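Globin III, extracellular (PDB 1X9F) probably carries oxygen as a haem-binding globin subunit of the earthworm's extracellular erythrocruorin. Local coordinates at residues C6-E9 / E10-R13. Numbering follows the deposited sequence.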
ATOM      1  N   CYS C   6      26.812 -18.978  16.238  1.00 38.06           N
ATOM      2  CA  CYS C   6      27.590 -17.782  16.381  1.00 39.63           C
ATOM      3  C   CYS C   6      28.037 -17.363  15.002  1.00 36.87           C
ATOM      4  O   CYS C   6      28.774 -18.098  14.335  1.00 35.68           O
ATOM      5  CB  CYS C   6      28.798 -18.077  17.251  1.00 41.00           C
ATOM      6  SG  CYS C   6      29.019 -16.797  18.482  1.00 58.48           S
ATOM      7  N   CYS C   7      27.588 -16.186  14.576  1.00 35.04           N
ATOM      8  CA  CYS C   7      27.769 -15.746  13.200  1.00 30.75           C
ATOM      9  C   CYS C   7      27.348 -16.875  12.253  1.00 29.44           C
ATOM     10  O   CYS C   7      28.122 -17.353  11.417  1.00 29.24           O
ATOM     11  CB  CYS C   7      29.212 -15.302  12.952  1.00 29.79           C
ATOM     12  SG  CYS C   7      29.419 -14.439  11.383  1.00 27.45           S
ATOM     13  N   SER C   8      26.104 -17.304  12.438  1.00 26.33           N
ATOM     14  CA  SER C   8      25.481 -18.357  11.656  1.00 26.44           C
ATOM     15  C   SER C   8      25.356 -17.970  10.184  1.00 26.89           C
ATOM     16  O   SER C   8      25.723 -16.858   9.790  1.00 27.86           O
ATOM     17  CB  SER C   8      24.090 -18.639  12.226  1.00 27.28           C
ATOM     18  OG  SER C   8      23.234 -17.520  12.030  1.00 25.87           O
ATOM     19  N   GLU C   9      24.832 -18.897   9.383  1.00 26.10           N
ATOM     20  CA  GLU C   9      24.542 -18.649   7.974  1.00 27.21           C
ATOM     21  C   GLU C   9      23.753 -17.360   7.772  1.00 25.59           C
ATOM     22  O   GLU C   9      24.242 -16.435   7.122  1.00 22.79           O
ATOM     23  CB  GLU C   9      23.752 -19.813   7.370  1.00 31.28           C
ATOM     24  CG  GLU C   9      24.510 -21.132   7.261  1.00 41.03           C
ATOM     25  CD  GLU C   9      25.684 -21.086   6.292  1.00 54.22           C
ATOM     26  OE1 GLU C   9      26.614 -21.901   6.470  1.00 54.37           O
ATOM     27  OE2 GLU C   9      25.686 -20.252   5.354  1.00 58.33           O
ATOM     28  N   GLU C  10      22.537 -17.311   8.324  1.00 25.64           N
ATOM     29  CA  GLU C  10      21.675 -16.126   8.229  1.00 26.55           C
ATOM     30  C   GLU C  10      22.357 -14.887   8.814  1.00 26.10           C
ATOM     31  O   GLU C  10      22.263 -13.809   8.230  1.00 25.04           O
ATOM     32  CB  GLU C  10      20.314 -16.351   8.907  1.00 26.82           C
ATOM     33  CG  GLU C  10      19.270 -17.114   8.081  1.00 37.78           C
ATOM     34  CD  GLU C  10      18.539 -16.228   7.082  1.00 54.11           C
ATOM     35  OE1 GLU C  10      17.641 -15.454   7.501  1.00 42.47           O
ATOM     36  OE2 GLU C  10      18.847 -16.322   5.868  1.00 55.89           O
ATOM     37  N   ASP C  11      23.043 -15.047   9.953  1.00 25.52           N
ATOM     38  CA  ASP C  11      23.806 -13.952  10.585  1.00 25.80           C
ATOM     39  C   ASP C  11      24.726 -13.245   9.599  1.00 25.18           C
ATOM     40  O   ASP C  11      24.632 -12.028   9.419  1.00 24.20           O
ATOM     41  CB  ASP C  11      24.671 -14.459  11.747  1.00 27.52           C
ATOM     42  CG  ASP C  11      23.883 -14.702  13.020  1.00 27.10           C
ATOM     43  OD1 ASP C  11      24.382 -15.466  13.873  1.00 32.64           O
ATOM     44  OD2 ASP C  11      22.773 -14.182  13.269  1.00 32.60           O
ATOM     45  N   HIS C  12      25.611 -14.010   8.965  1.00 22.31           N
ATOM     46  CA  HIS C  12      26.581 -13.404   8.064  1.00 24.10           C
ATOM     47  C   HIS C  12      25.945 -12.864   6.782  1.00 23.58           C
ATOM     48  O   HIS C  12      26.469 -11.937   6.171  1.00 24.56           O
ATOM     49  CB  HIS C  12      27.790 -14.326   7.810  1.00 26.72           C
ATOM     50  CG  HIS C  12      27.573 -15.375   6.761  1.00 23.17           C
ATOM     51  ND1 HIS C  12      27.638 -16.726   7.036  1.00 20.47           N
ATOM     52  CD2 HIS C  12      27.338 -15.274   5.431  1.00 23.05           C
ATOM     53  CE1 HIS C  12      27.429 -17.409   5.925  1.00 22.00           C
ATOM     54  NE2 HIS C  12      27.242 -16.551   4.937  1.00 24.64           N
ATOM     55  N   ARG C  13      24.806 -13.432   6.397  1.00 23.79           N
ATOM     56  CA  ARG C  13      24.050 -12.948   5.255  1.00 23.72           C
ATOM     57  C   ARG C  13      23.410 -11.589   5.595  1.00 22.97           C
ATOM     58  O   ARG C  13      23.361 -10.699   4.743  1.00 21.23           O
ATOM     59  CB  ARG C  13      22.997 -13.997   4.844  1.00 26.07           C
ATOM     60  CG  ARG C  13      22.196 -13.656   3.589  1.00 37.96           C
ATOM     61  CD  ARG C  13      20.910 -14.485   3.393  1.00 55.56           C
ATOM     62  NE  ARG C  13      19.907 -14.283   4.454  1.00 61.60           N
ATOM     63  CZ  ARG C  13      19.140 -13.196   4.590  1.00 61.03           C
ATOM     64  NH1 ARG C  13      19.245 -12.178   3.742  1.00 58.81           N
ATOM     65  NH2 ARG C  13      18.267 -13.126   5.588  1.00 60.44           N
TER
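Ser8 and Asp11 close a capping box at the start of helix 9-20, the first helix of this globin chain. Two reciprocal bonds define it: Ser8 N donates to Asp11 OD1 at 2.9 Å (N-H...O 153°), on the anti side of the carboxylate, and Asp11 N donates to Ser8 OG at 3.2 Å. OG sits between the Ser8 backbone N and carbonyl carbon (chi1 67°), which lets it meet Asp11 N; it is also hydrogen-bonded to an acidic side chain of the chain of another protein. The first helical bonds follow, His12 N to Ser8 O at 3.0 Å and Arg13 N to Glu9 O at 3.1 Å. Glu9 O lies over the centre of the His12 ring, 3.3 Å above the plane, while Cys7 SG, in a disulfide with Cys139, rests against His12 CB. Asp86 takes the bond from His12 NE2; an alanine in place of His12 would probably leave Asp86 without that partner and Glu9 O without the ring beneath it. On the helix flank, Arg13 grips Glu10 side-on, NH2 to OE1 and NE to OE2, and OE1 also pairs with a basic side chain of that other chain. Arg13 NE approaches Glu10 OE2 to 2.7 Å from above the carboxylate plane.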